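Local atomic coordinates of diphosphomevalonate decarboxylase, putative (PDB entry 2HKE), a protein that probably catalyses the ATP-dependent decarboxylation of (R)-5-diphosphomevalonate to isopentenyl diphosphate, a precursor of isoprenoids and sterols. Residues A[21-26]-A[30-35]; A[50-55]-A[123-128]. The protein carries 1 engineered substitution. One frame throughout, in Å; residues are numbered along the deposited sequence.

Contact 1 of 2, residues A[21-26]-A[30-35]; sequences GKREGG and ILPTND. With SO4 (sulfate ion), chain C.
Arg-23 lays its guanidinium across Leu-31, with CB of that leucine 3.7 Å above the centre of the flat group. At the edge NH1 donates a hydrogen bond to Pro-32 O, 3.0 Å away and in the carbonyl plane; NH1 also hydrogen-bonds Lys-160 O. A long, flat cation suits this place, since its face accepts a hydrocarbon while its N-H groups tie down two backbone carbonyls. CG of Arg-23 sits between the backbone N and the carbonyl carbon (chi1 69°), from where the extended chain runs past Pro-32 O. In this loop of the N-terminal, S5-like domain the backbones form a single beta bridge, Lys-22 with Pro-32, made by two hydrogen bonds, Arg-23 N to Leu-31 O and Thr-33 N to Gly-21 O, both 2.9 Å. A type II turn from Arg-23 to Gly-26 reverses the chain; Gly-25, at its third position, accepts the positive phi, and Gly-26 O accepts a hydrogen bond from Leu-31 N at 3.0 Å. Lys-22 runs alongside Ile-30, CE 3.7 Å from CD1, and bends at its last torsion (chi4 62°), bringing NZ 2.6 Å from O1 of a sulfate, probably from the crystallisation liquor, that Arg-77, Ser-144 and Thr-200 also bind.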
ATOM      1  N   GLY A  21       0.918   3.502  14.060  1.00 18.82           N
ATOM      2  CA  GLY A  21       0.926   3.168  15.457  1.00 19.85           C
ATOM      3  C   GLY A  21       0.300   1.827  15.803  1.00 20.21           C
ATOM      4  O   GLY A  21      -0.848   1.532  15.388  1.00 20.07           O
ATOM      5  N   LYS A  22       1.021   1.043  16.602  1.00 19.68           N
ATOM      6  CA  LYS A  22       0.488  -0.150  17.231  1.00 20.09           C
ATOM      7  C   LYS A  22       0.101   0.119  18.692  1.00 21.36           C
ATOM      8  O   LYS A  22       0.874   0.741  19.447  1.00 19.29           O
ATOM      9  CB  LYS A  22       1.493  -1.291  17.161  1.00 20.21           C
ATOM     10  CG  LYS A  22       1.890  -1.665  15.719  1.00 21.37           C
ATOM     11  CD  LYS A  22       3.052  -2.622  15.704  1.00 19.97           C
ATOM     12  CE  LYS A  22       3.618  -3.004  14.329  1.00 21.62           C
ATOM     13  NZ  LYS A  22       4.139  -1.857  13.612  1.00 22.38           N
ATOM     14  N   ARG A  23      -1.073  -0.356  19.076  1.00 20.73           N
ATOM     15  CA  ARG A  23      -1.558  -0.181  20.433  1.00 21.39           C
ATOM     16  C   ARG A  23      -0.897  -1.094  21.464  1.00 23.74           C
ATOM     17  O   ARG A  23      -0.147  -2.026  21.134  1.00 22.47           O
ATOM     18  CB  ARG A  23      -3.079  -0.308  20.459  1.00 21.85           C
ATOM     19  CG  ARG A  23      -3.620  -1.694  20.188  1.00 21.10           C
ATOM     20  CD  ARG A  23      -5.133  -1.730  20.392  1.00 22.65           C
ATOM     21  NE  ARG A  23      -5.722  -3.068  20.354  1.00 22.78           N
ATOM     22  CZ  ARG A  23      -6.313  -3.622  19.291  1.00 22.43           C
ATOM     23  NH1 ARG A  23      -6.301  -3.019  18.118  1.00 21.68           N
ATOM     24  NH2 ARG A  23      -6.855  -4.828  19.379  1.00 22.50           N
ATOM     25  N   GLU A  24      -1.143  -0.794  22.747  1.00 25.52           N
ATOM     26  CA  GLU A  24      -0.555  -1.610  23.807  1.00 25.34           C
ATOM     27  C   GLU A  24      -0.966  -3.050  23.608  1.00 24.95           C
ATOM     28  O   GLU A  24      -2.129  -3.316  23.409  1.00 24.95           O
ATOM     29  CB  GLU A  24      -1.020  -1.136  25.195  1.00 27.19           C
ATOM     30  CG  GLU A  24      -0.396  -2.003  26.337  1.00 31.29           C
ATOM     31  CD  GLU A  24       1.074  -1.730  26.529  1.00 41.53           C
ATOM     32  OE1 GLU A  24       1.436  -0.529  26.424  1.00 46.88           O
ATOM     33  OE2 GLU A  24       1.869  -2.711  26.773  1.00 47.78           O
ATOM     34  N   GLY A  25       0.010  -3.948  23.648  1.00 24.32           N
ATOM     35  CA  GLY A  25      -0.208  -5.379  23.476  1.00 24.25           C
ATOM     36  C   GLY A  25      -0.168  -5.774  22.005  1.00 23.40           C
ATOM     37  O   GLY A  25      -0.393  -6.921  21.666  1.00 24.41           O
ATOM     38  N   GLY A  26       0.141  -4.816  21.133  1.00 23.34           N
ATOM     39  CA  GLY A  26       0.053  -5.032  19.683  1.00 22.76           C
ATOM     40  C   GLY A  26       1.311  -5.087  18.867  1.00 22.18           C
ATOM     41  O   GLY A  26       1.215  -5.168  17.647  1.00 21.39           O
ATOM     42  N   ILE A  30       0.694  -7.237  15.885  1.00 18.77           N
ATOM     43  CA  ILE A  30       0.420  -6.206  14.851  1.00 19.47           C
ATOM     44  C   ILE A  30      -1.064  -5.766  14.981  1.00 19.69           C
ATOM     45  O   ILE A  30      -1.913  -5.975  14.098  1.00 19.63           O
ATOM     46  CB  ILE A  30       0.807  -6.677  13.416  1.00 19.17           C
ATOM     47  CG1 ILE A  30       2.154  -7.458  13.397  1.00 20.46           C
ATOM     48  CG2 ILE A  30       0.802  -5.471  12.442  1.00 18.81           C
ATOM     49  CD1 ILE A  30       3.338  -6.676  13.956  1.00 22.37           C
ATOM     50  N   LEU A  31      -1.345  -5.098  16.094  1.00 19.05           N
ATOM     51  CA  LEU A  31      -2.672  -4.587  16.418  1.00 18.48           C
ATOM     52  C   LEU A  31      -2.569  -3.060  16.458  1.00 18.56           C
ATOM     53  O   LEU A  31      -1.733  -2.510  17.194  1.00 18.35           O
ATOM     54  CB  LEU A  31      -3.186  -5.124  17.778  1.00 18.00           C
ATOM     55  CG  LEU A  31      -2.954  -6.598  18.011  1.00 19.40           C
ATOM     56  CD1 LEU A  31      -3.469  -6.967  19.400  1.00 24.08           C
ATOM     57  CD2 LEU A  31      -3.672  -7.388  16.950  1.00 18.40           C
ATOM     58  N   PRO A  32      -3.328  -2.378  15.599  1.00 18.20           N
ATOM     59  CA  PRO A  32      -3.090  -0.964  15.413  1.00 18.32           C
ATOM     60  C   PRO A  32      -3.851  -0.101  16.427  1.00 19.14           C
ATOM     61  O   PRO A  32      -4.805  -0.589  17.049  1.00 19.23           O
ATOM     62  CB  PRO A  32      -3.580  -0.737  14.022  1.00 19.22           C
ATOM     63  CG  PRO A  32      -4.743  -1.655  13.883  1.00 18.86           C
ATOM     64  CD  PRO A  32      -4.374  -2.869  14.706  1.00 18.12           C
ATOM     65  N   THR A  33      -3.424   1.154  16.586  1.00 17.93           N
ATOM     66  CA  THR A  33      -4.174   2.109  17.425  1.00 19.21           C
ATOM     67  C   THR A  33      -5.492   2.570  16.817  1.00 19.55           C
ATOM     68  O   THR A  33      -6.369   3.061  17.530  1.00 18.48           O
ATOM     69  CB  THR A  33      -3.327   3.361  17.718  1.00 19.21           C
ATOM     70  OG1 THR A  33      -2.796   3.901  16.486  1.00 19.95           O
ATOM     71  CG2 THR A  33      -2.178   3.028  18.580  1.00 20.33           C
ATOM     72  N   ASN A  34      -5.638   2.477  15.487  1.00 18.83           N
ATOM     73  CA  ASN A  34      -6.842   2.971  14.826  1.00 18.45           C
ATOM     74  C   ASN A  34      -7.071   2.174  13.541  1.00 18.56           C
ATOM     75  O   ASN A  34      -6.145   1.482  13.055  1.00 19.05           O
ATOM     76  CB  ASN A  34      -6.696   4.463  14.504  1.00 19.12           C
ATOM     77  CG  ASN A  34      -5.407   4.779  13.769  1.00 18.38           C
ATOM     78  OD1 ASN A  34      -4.388   5.066  14.420  1.00 20.63           O
ATOM     79  ND2 ASN A  34      -5.413   4.664  12.401  1.00 18.52           N
ATOM     80  N   ASP A  35      -8.270   2.282  13.017  1.00 18.74           N
ATOM     81  CA  ASP A  35      -8.577   1.675  11.736  1.00 19.56           C
ATOM     82  C   ASP A  35      -7.783   2.376  10.636  1.00 18.54           C
ATOM     83  O   ASP A  35      -7.382   3.535  10.748  1.00 17.23           O
ATOM     84  CB  ASP A  35     -10.029   1.861  11.393  1.00 20.53           C
ATOM     85  CG  ASP A  35     -10.996   1.046  12.248  1.00 24.94           C
ATOM     86  OD1 ASP A  35     -10.644   0.185  13.093  1.00 25.18           O
ATOM     87  OD2 ASP A  35     -12.208   1.326  12.033  1.00 31.00           O
TER
HETATM   88  S   SO4 C 381       4.478  -2.983  10.275  1.00 23.93           S
HETATM   89  O1  SO4 C 381       5.261  -2.757  11.474  1.00 24.28           O
HETATM   90  O2  SO4 C 381       4.407  -1.767   9.500  1.00 24.08           O
HETATM   91  O3  SO4 C 381       5.102  -4.014   9.455  1.00 22.99           O
HETATM   92  O4  SO4 C 381       3.114  -3.371  10.643  1.00 23.69           O
HETATM   93  O   HOH W   1      -2.368   3.067  13.543  1.00 19.95           O

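Contact 2 of 2, residues A[50-55]-A[123-128]; sequences TSVELR and SAALIR
Val-52 meets Ala-125 with both of its methyl groups, and this is the close-packed part of the contact. With chi1 at -55°, CG1 faces the alanine CB at 3.8 Å, while CG2 lies 3.4 Å from Ala-125 O. Alanine fits because a single methyl lets the helix come near the sheet: the segment axes approach to 7.9 Å and point roughly the same way, 24° apart. Leu-126 adds a second, lighter touch, its CD2 4.0 Å from Val-52 CG1 with the two side chains crossing at about a right angle. Thr-50 is looser: its CG2 and its carbonyl O both lie 4.1 Å from Ala-125 CB. Its hydroxyl bonds Ser-102 OG, so the residue can offer a methyl to the helix and still satisfy its polar end. Leu-54 does not touch residues 123-128 but packs on Phe-130, at the end of the same helix, and on Val-98; Arg-128, exposed, makes a cation-pi contact with Tyr-370. In the N-terminal, S5-like domain, strand 48-55 lies between antiparallel strands 5-15 and 97-104, helix 114-130 packs on this sheet, and Ser-123, Ala-124 and Ile-127 face helix 136-143 and the loop before it.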
ATOM      1  N   THR A  50       4.773 -15.148  -4.714  1.00 24.63           N
ATOM      2  CA  THR A  50       5.333 -16.196  -3.839  1.00 24.63           C
ATOM      3  C   THR A  50       4.879 -17.577  -4.283  1.00 24.16           C
ATOM      4  O   THR A  50       3.714 -17.780  -4.594  1.00 23.70           O
ATOM      5  CB  THR A  50       4.900 -16.033  -2.363  1.00 25.18           C
ATOM      6  OG1 THR A  50       5.410 -14.817  -1.837  1.00 28.71           O
ATOM      7  CG2 THR A  50       5.346 -17.186  -1.466  1.00 24.97           C
ATOM      8  N   SER A  51       5.820 -18.500  -4.237  1.00 24.29           N
ATOM      9  CA  SER A  51       5.584 -19.919  -4.445  1.00 25.60           C
ATOM     10  C   SER A  51       5.971 -20.636  -3.168  1.00 25.20           C
ATOM     11  O   SER A  51       6.995 -20.337  -2.549  1.00 25.32           O
ATOM     12  CB  SER A  51       6.409 -20.451  -5.635  1.00 25.52           C
ATOM     13  OG  SER A  51       5.837 -20.037  -6.880  1.00 26.23           O
ATOM     14  N   VAL A  52       5.148 -21.577  -2.743  1.00 26.62           N
ATOM     15  CA  VAL A  52       5.502 -22.385  -1.601  1.00 28.14           C
ATOM     16  C   VAL A  52       5.394 -23.865  -1.975  1.00 30.25           C
ATOM     17  O   VAL A  52       4.521 -24.237  -2.773  1.00 29.40           O
ATOM     18  CB  VAL A  52       4.633 -22.051  -0.348  1.00 27.55           C
ATOM     19  CG1 VAL A  52       4.720 -20.543  -0.011  1.00 25.15           C
ATOM     20  CG2 VAL A  52       3.167 -22.475  -0.550  1.00 26.11           C
ATOM     21  N   GLU A  53       6.259 -24.679  -1.374  1.00 32.99           N
ATOM     22  CA  GLU A  53       6.195 -26.139  -1.540  1.00 35.51           C
ATOM     23  C   GLU A  53       6.313 -26.839  -0.200  1.00 36.48           C
ATOM     24  O   GLU A  53       7.251 -26.587   0.531  1.00 36.08           O
ATOM     25  CB  GLU A  53       7.308 -26.604  -2.475  1.00 35.90           C
ATOM     26  CG  GLU A  53       7.049 -28.004  -3.073  1.00 37.00           C
ATOM     27  CD  GLU A  53       8.298 -28.641  -3.712  1.00 39.57           C
ATOM     28  OE1 GLU A  53       9.327 -27.962  -3.977  1.00 44.59           O
ATOM     29  OE2 GLU A  53       8.247 -29.866  -3.926  1.00 48.76           O
ATOM     30  N   LEU A  54       5.349 -27.694   0.146  1.00 39.11           N
ATOM     31  CA  LEU A  54       5.465 -28.468   1.397  1.00 41.51           C
ATOM     32  C   LEU A  54       6.451 -29.588   1.154  1.00 43.63           C
ATOM     33  O   LEU A  54       6.494 -30.150   0.061  1.00 43.47           O
ATOM     34  CB  LEU A  54       4.130 -29.037   1.884  1.00 41.83           C
ATOM     35  CG  LEU A  54       3.099 -28.094   2.516  1.00 41.45           C
ATOM     36  CD1 LEU A  54       2.236 -28.836   3.525  1.00 42.30           C
ATOM     37  CD2 LEU A  54       3.745 -26.939   3.211  1.00 43.93           C
ATOM     38  N   ARG A  55       7.272 -29.867   2.159  1.00 46.23           N
ATOM     39  CA  ARG A  55       8.350 -30.846   2.043  1.00 48.70           C
ATOM     40  C   ARG A  55       8.359 -31.805   3.239  1.00 50.41           C
ATOM     41  O   ARG A  55       7.943 -31.455   4.370  1.00 50.83           O
ATOM     42  CB  ARG A  55       9.707 -30.130   1.973  1.00 49.38           C
ATOM     43  CG  ARG A  55       9.904 -29.155   0.813  1.00 51.28           C
ATOM     44  CD  ARG A  55      10.032 -29.871  -0.536  1.00 55.51           C
ATOM     45  NE  ARG A  55      11.118 -30.859  -0.563  1.00 57.02           N
ATOM     46  CZ  ARG A  55      12.396 -30.615  -0.883  1.00 58.15           C
ATOM     47  NH1 ARG A  55      12.814 -29.403  -1.230  1.00 58.56           N
ATOM     48  NH2 ARG A  55      13.279 -31.607  -0.859  1.00 58.26           N
ATOM     49  N   SER A 123       1.273 -15.059   2.714  1.00 21.35           N
ATOM     50  CA  SER A 123       0.115 -15.496   3.539  1.00 21.23           C
ATOM     51  C   SER A 123      -0.853 -16.380   2.744  1.00 21.36           C
ATOM     52  O   SER A 123      -1.196 -17.497   3.164  1.00 20.90           O
ATOM     53  CB  SER A 123      -0.695 -14.288   4.079  1.00 21.21           C
ATOM     54  OG  SER A 123      -1.911 -14.763   4.642  1.00 20.55           O
ATOM     55  N   ALA A 124      -1.276 -15.895   1.588  1.00 19.92           N
ATOM     56  CA  ALA A 124      -2.262 -16.625   0.782  1.00 21.27           C
ATOM     57  C   ALA A 124      -1.711 -17.964   0.267  1.00 20.76           C
ATOM     58  O   ALA A 124      -2.412 -18.954   0.304  1.00 22.65           O
ATOM     59  CB  ALA A 124      -2.763 -15.782  -0.402  1.00 20.50           C
ATOM     60  N   ALA A 125      -0.445 -17.983  -0.162  1.00 20.40           N
ATOM     61  CA  ALA A 125       0.197 -19.212  -0.655  1.00 20.59           C
ATOM     62  C   ALA A 125       0.330 -20.228   0.472  1.00 21.23           C
ATOM     63  O   ALA A 125       0.059 -21.406   0.273  1.00 22.16           O
ATOM     64  CB  ALA A 125       1.590 -18.893  -1.287  1.00 20.53           C
ATOM     65  N   LEU A 126       0.734 -19.782   1.659  1.00 20.80           N
ATOM     66  CA  LEU A 126       0.924 -20.662   2.781  1.00 20.54           C
ATOM     67  C   LEU A 126      -0.392 -21.265   3.254  1.00 20.66           C
ATOM     68  O   LEU A 126      -0.451 -22.442   3.598  1.00 20.93           O
ATOM     69  CB  LEU A 126       1.593 -19.939   3.945  1.00 20.28           C
ATOM     70  CG  LEU A 126       3.080 -19.681   3.788  1.00 19.80           C
ATOM     71  CD1 LEU A 126       3.573 -18.662   4.822  1.00 24.06           C
ATOM     72  CD2 LEU A 126       3.837 -21.013   3.857  1.00 21.56           C
ATOM     73  N   ILE A 127      -1.428 -20.450   3.305  1.00 20.58           N
ATOM     74  CA  ILE A 127      -2.728 -20.878   3.820  1.00 21.10           C
ATOM     75  C   ILE A 127      -3.274 -21.958   2.855  1.00 21.47           C
ATOM     76  O   ILE A 127      -3.805 -22.941   3.311  1.00 22.78           O
ATOM     77  CB  ILE A 127      -3.709 -19.700   3.956  1.00 20.49           C
ATOM     78  CG1 ILE A 127      -3.394 -18.881   5.216  1.00 20.31           C
ATOM     79  CG2 ILE A 127      -5.166 -20.175   4.027  1.00 21.30           C
ATOM     80  CD1 ILE A 127      -3.966 -17.476   5.158  1.00 20.51           C
ATOM     81  N   ARG A 128      -3.116 -21.767   1.564  1.00 22.96           N
ATOM     82  CA  ARG A 128      -3.593 -22.764   0.603  1.00 23.83           C
ATOM     83  C   ARG A 128      -2.810 -24.057   0.762  1.00 23.93           C
ATOM     84  O   ARG A 128      -3.401 -25.130   0.929  1.00 24.03           O
ATOM     85  CB  ARG A 128      -3.548 -22.273  -0.823  1.00 23.86           C
ATOM     86  CG  ARG A 128      -4.220 -23.279  -1.766  1.00 24.58           C
ATOM     87  CD  ARG A 128      -4.537 -22.774  -3.077  1.00 26.28           C
ATOM     88  NE  ARG A 128      -5.768 -22.016  -3.079  1.00 29.87           N
ATOM     89  CZ  ARG A 128      -6.340 -21.570  -4.179  1.00 29.97           C
ATOM     90  NH1 ARG A 128      -5.794 -21.796  -5.373  1.00 35.05           N
ATOM     91  NH2 ARG A 128      -7.443 -20.872  -4.076  1.00 33.11           N
TER

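Both contacts are buried and belong to the N-terminal, S5-like domain of this GHMP-type enzyme, yet they share no secondary-structure element; their centres lie about 27 Å apart and their nearest atoms about 12 Å, without touching. Contact 1 joins two parts of one loop between strands 5-15 and 36-40, and without regular structure it relies on backbone hydrogen bonds, a guanidinium and glycines at the turn. It also borders helices 199-209 and 213-234 and a bound sulfate. Contact 2 brings together strand 48-55 and helix 114-130, far apart in sequence, whose backbone hydrogen bonds are already made within sheet and helix; packing of mostly aliphatic side chains joins them, without a hydrogen bond between the segments, over a smaller area (173 against 480 Å²).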